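Local coordinates for packaging protein UL32 (Human herpesvirus 8 type M, PDB 6XF9) that probably helps direct newly made capsids to nuclear replication compartments for genome cleavage and packaging, and forms a zinc-binding pentameric ring, at residues Ile229-Glu237 against Phe264-Gln275. Sequence-based numbering, arbitrary orientation.
Sequences IDIWSTSSE and FFSPPLQADTSQ
With CG swung opposite its backbone N (chi1 177°), Asp230 extends its carboxylate to the start of segment 264-275, where OD2 accepts the N-H of Phe264 at 2.7 Å, on the syn side and only slightly out of the carboxylate plane. Aspartate suits the spot: its short side chain ends in a carboxylate that can accept a main-chain N-H. A similar torsion in Phe264 (chi1 -178°) lays its ring alongside Ile231, whose CD1 comes within 3.8 Å of ring atom CD1; Leu21 and Met93, from helices 14-22 and 89-106, join this apolar cluster. Segment 264-275 runs past helix 225-235 as far as Pro267, swings out through Pro268-Gln270 and returns to Ser235-Glu237. On the return, Asp272 OD1 accepts Ser274 N, an Asx turn, and Ser274 OG bonds the same oxygen. Before the swing, Phe265 presents its ring edge to Ser235, with CE2 3.7 Å from Ser235 CB, while N of Pro267 sits over one ring face. Serine is small enough for the aromatic edge to approach, and its OG turns back to Ile231 O (2.8 Å), satisfying the hydroxyl within the helix. From the residue closing the Asx turn, Ser274 O accepts a weak bond from Glu237 N (3.5 Å).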
loop_
_atom_site.group_PDB
_atom_site.type_symbol
_atom_site.label_atom_id
_atom_site.label_comp_id
_atom_site.label_asym_id
_atom_site.label_seq_id
_atom_site.Cartn_x
_atom_site.Cartn_y
_atom_site.Cartn_z
ATOM N N ILE D 229 47.921 6.540 20.007
ATOM C CA ILE D 229 48.453 7.581 19.125
ATOM C C ILE D 229 49.592 7.048 18.266
ATOM O O ILE D 229 49.692 7.372 17.071
ATOM C CB ILE D 229 48.910 8.787 19.962
ATOM C CG1 ILE D 229 47.736 9.370 20.736
ATOM C CG2 ILE D 229 49.521 9.850 19.073
ATOM C CD1 ILE D 229 48.099 10.561 21.530
ATOM N N ASP D 230 50.465 6.217 18.850
ATOM C CA ASP D 230 51.591 5.659 18.105
ATOM C C ASP D 230 51.112 4.774 16.961
ATOM O O ASP D 230 51.457 4.998 15.798
ATOM C CB ASP D 230 52.497 4.868 19.047
ATOM C CG ASP D 230 53.665 4.196 18.317
ATOM O OD1 ASP D 230 53.935 4.539 17.138
ATOM O OD2 ASP D 230 54.330 3.321 18.929
ATOM N N ILE D 231 50.322 3.749 17.287
ATOM C CA ILE D 231 49.918 2.748 16.300
ATOM C C ILE D 231 49.120 3.378 15.175
ATOM O O ILE D 231 49.287 3.013 14.006
ATOM C CB ILE D 231 49.135 1.618 16.986
ATOM C CG1 ILE D 231 50.080 0.767 17.825
ATOM C CG2 ILE D 231 48.360 0.783 15.971
ATOM C CD1 ILE D 231 49.399 0.077 18.956
ATOM N N TRP D 232 48.226 4.320 15.500
ATOM C CA TRP D 232 47.340 4.851 14.462
ATOM C C TRP D 232 48.007 5.916 13.610
ATOM O O TRP D 232 47.647 6.069 12.442
ATOM C CB TRP D 232 46.048 5.391 15.085
ATOM C CG TRP D 232 45.124 4.276 15.401
ATOM C CD1 TRP D 232 45.139 3.507 16.519
ATOM C CD2 TRP D 232 44.080 3.747 14.559
ATOM N NE1 TRP D 232 44.164 2.538 16.439
ATOM C CE2 TRP D 232 43.498 2.668 15.246
ATOM C CE3 TRP D 232 43.582 4.088 13.294
ATOM C CZ2 TRP D 232 42.437 1.932 14.722
ATOM C CZ3 TRP D 232 42.528 3.349 12.768
ATOM C CH2 TRP D 232 41.968 2.284 13.484
ATOM N N SER D 233 49.009 6.621 14.131
ATOM C CA SER D 233 49.714 7.558 13.261
ATOM C C SER D 233 50.720 6.846 12.372
ATOM O O SER D 233 50.940 7.271 11.230
ATOM C CB SER D 233 50.432 8.625 14.078
ATOM O OG SER D 233 51.222 8.011 15.076
ATOM N N THR D 234 51.309 5.741 12.840
ATOM C CA THR D 234 52.262 5.061 11.976
ATOM C C THR D 234 51.560 4.270 10.883
ATOM O O THR D 234 52.174 4.006 9.848
ATOM C CB THR D 234 53.208 4.132 12.767
ATOM O OG1 THR D 234 52.475 3.173 13.542
ATOM C CG2 THR D 234 54.042 4.981 13.749
ATOM N N SER D 235 50.290 3.889 11.061
ATOM C CA SER D 235 49.635 3.063 10.045
ATOM C C SER D 235 48.309 3.633 9.536
ATOM O O SER D 235 47.530 2.885 8.943
ATOM C CB SER D 235 49.411 1.641 10.554
ATOM O OG SER D 235 48.539 1.641 11.660
ATOM N N SER D 236 48.031 4.928 9.739
ATOM C CA SER D 236 46.795 5.548 9.252
ATOM C C SER D 236 46.933 7.071 9.267
ATOM O O SER D 236 47.937 7.622 9.727
ATOM C CB SER D 236 45.590 5.137 10.103
ATOM O OG SER D 236 45.459 5.989 11.240
ATOM N N GLU D 237 45.890 7.753 8.778
ATOM C CA GLU D 237 45.829 9.211 8.760
ATOM C C GLU D 237 44.822 9.777 9.753
ATOM O O GLU D 237 44.460 10.954 9.653
ATOM C CB GLU D 237 45.451 9.686 7.361
ATOM C CG GLU D 237 44.092 9.111 6.931
ATOM C CD GLU D 237 43.678 9.480 5.511
ATOM O OE1 GLU D 237 44.546 9.924 4.719
ATOM O OE2 GLU D 237 42.473 9.320 5.189
ATOM N N PHE D 264 55.943 1.345 17.920
ATOM C CA PHE D 264 55.403 0.069 18.387
ATOM C C PHE D 264 55.161 -0.859 17.218
ATOM O O PHE D 264 55.404 -2.068 17.310
ATOM C CB PHE D 264 54.092 0.292 19.155
ATOM C CG PHE D 264 53.466 -0.966 19.728
ATOM C CD1 PHE D 264 52.715 -1.822 18.935
ATOM C CD2 PHE D 264 53.581 -1.266 21.070
ATOM C CE1 PHE D 264 52.133 -2.982 19.468
ATOM C CE2 PHE D 264 52.994 -2.420 21.607
ATOM C CZ PHE D 264 52.276 -3.272 20.804
ATOM N N PHE D 265 54.694 -0.306 16.104
ATOM C CA PHE D 265 54.206 -1.123 15.011
ATOM C C PHE D 265 54.667 -0.586 13.668
ATOM O O PHE D 265 54.499 0.605 13.381
ATOM C CB PHE D 265 52.675 -1.138 15.096
ATOM C CG PHE D 265 51.991 -1.723 13.915
ATOM C CD1 PHE D 265 52.228 -3.035 13.544
ATOM C CD2 PHE D 265 51.060 -0.978 13.210
ATOM C CE1 PHE D 265 51.572 -3.591 12.465
ATOM C CE2 PHE D 265 50.395 -1.524 12.131
ATOM C CZ PHE D 265 50.650 -2.838 11.755
ATOM N N SER D 266 55.208 -1.485 12.839
ATOM C CA SER D 266 55.626 -1.182 11.474
ATOM C C SER D 266 54.745 -1.970 10.508
ATOM O O SER D 266 54.785 -3.216 10.518
ATOM C CB SER D 266 57.102 -1.527 11.252
ATOM O OG SER D 266 57.337 -2.906 11.478
ATOM N N PRO D 267 53.969 -1.315 9.644
ATOM C CA PRO D 267 53.038 -2.050 8.765
ATOM C C PRO D 267 53.753 -2.644 7.567
ATOM O O PRO D 267 54.682 -2.036 7.007
ATOM C CB PRO D 267 52.035 -0.972 8.321
ATOM C CG PRO D 267 52.784 0.310 8.432
ATOM C CD PRO D 267 53.766 0.144 9.581
ATOM N N PRO D 268 53.289 -3.794 7.094
ATOM C CA PRO D 268 53.844 -4.372 5.866
ATOM C C PRO D 268 53.516 -3.535 4.635
ATOM O O PRO D 268 52.614 -2.693 4.620
ATOM C CB PRO D 268 53.173 -5.748 5.781
ATOM C CG PRO D 268 51.937 -5.640 6.636
ATOM C CD PRO D 268 52.259 -4.646 7.715
ATOM N N LEU D 269 54.280 -3.786 3.579
ATOM C CA LEU D 269 53.895 -3.274 2.279
ATOM C C LEU D 269 52.799 -4.171 1.709
ATOM O O LEU D 269 52.572 -5.292 2.180
ATOM C CB LEU D 269 55.093 -3.255 1.334
ATOM C CG LEU D 269 56.465 -2.894 1.897
ATOM C CD1 LEU D 269 57.502 -3.268 0.872
ATOM C CD2 LEU D 269 56.554 -1.411 2.253
ATOM N N GLN D 270 52.141 -3.680 0.658
ATOM C CA GLN D 270 50.908 -4.269 0.134
ATOM C C GLN D 270 49.750 -4.182 1.135
ATOM O O GLN D 270 48.774 -4.942 1.033
ATOM C CB GLN D 270 51.128 -5.726 -0.306
ATOM N N ALA D 271 49.825 -3.262 2.104
ATOM C CA ALA D 271 48.735 -3.005 3.034
ATOM C C ALA D 271 48.301 -1.547 2.962
ATOM O O ALA D 271 49.117 -0.643 2.742
ATOM C CB ALA D 271 49.131 -3.347 4.478
ATOM N N ASP D 272 47.005 -1.330 3.204
ATOM C CA ASP D 272 46.358 -0.017 3.145
ATOM C C ASP D 272 46.719 0.711 4.429
ATOM O O ASP D 272 46.063 0.568 5.458
ATOM C CB ASP D 272 44.848 -0.182 2.970
ATOM C CG ASP D 272 44.116 1.144 2.758
ATOM O OD1 ASP D 272 44.552 2.191 3.283
ATOM O OD2 ASP D 272 43.094 1.139 2.048
ATOM N N THR D 273 47.814 1.474 4.372
ATOM C CA THR D 273 48.317 2.237 5.507
ATOM C C THR D 273 47.631 3.600 5.703
ATOM O O THR D 273 48.208 4.460 6.383
ATOM C CB THR D 273 49.833 2.432 5.365
ATOM O OG1 THR D 273 50.122 3.262 4.227
ATOM C CG2 THR D 273 50.499 1.077 5.165
ATOM N N SER D 274 46.435 3.836 5.155
ATOM C CA SER D 274 45.687 5.052 5.464
ATOM C C SER D 274 44.478 4.799 6.358
ATOM O O SER D 274 43.850 5.763 6.819
ATOM C CB SER D 274 45.225 5.749 4.185
ATOM O OG SER D 274 44.247 4.955 3.551
ATOM N N GLN D 275 44.145 3.535 6.614
ATOM C CA GLN D 275 42.953 3.136 7.343
ATOM C C GLN D 275 43.273 2.415 8.641
ATOM O O GLN D 275 42.346 1.981 9.328
ATOM C CB GLN D 275 42.088 2.210 6.475
ATOM C CG GLN D 275 41.270 2.886 5.402
ATOM C CD GLN D 275 40.413 1.899 4.642
ATOM O OE1 GLN D 275 39.325 1.531 5.079
ATOM N NE2 GLN D 275 40.900 1.460 3.503
#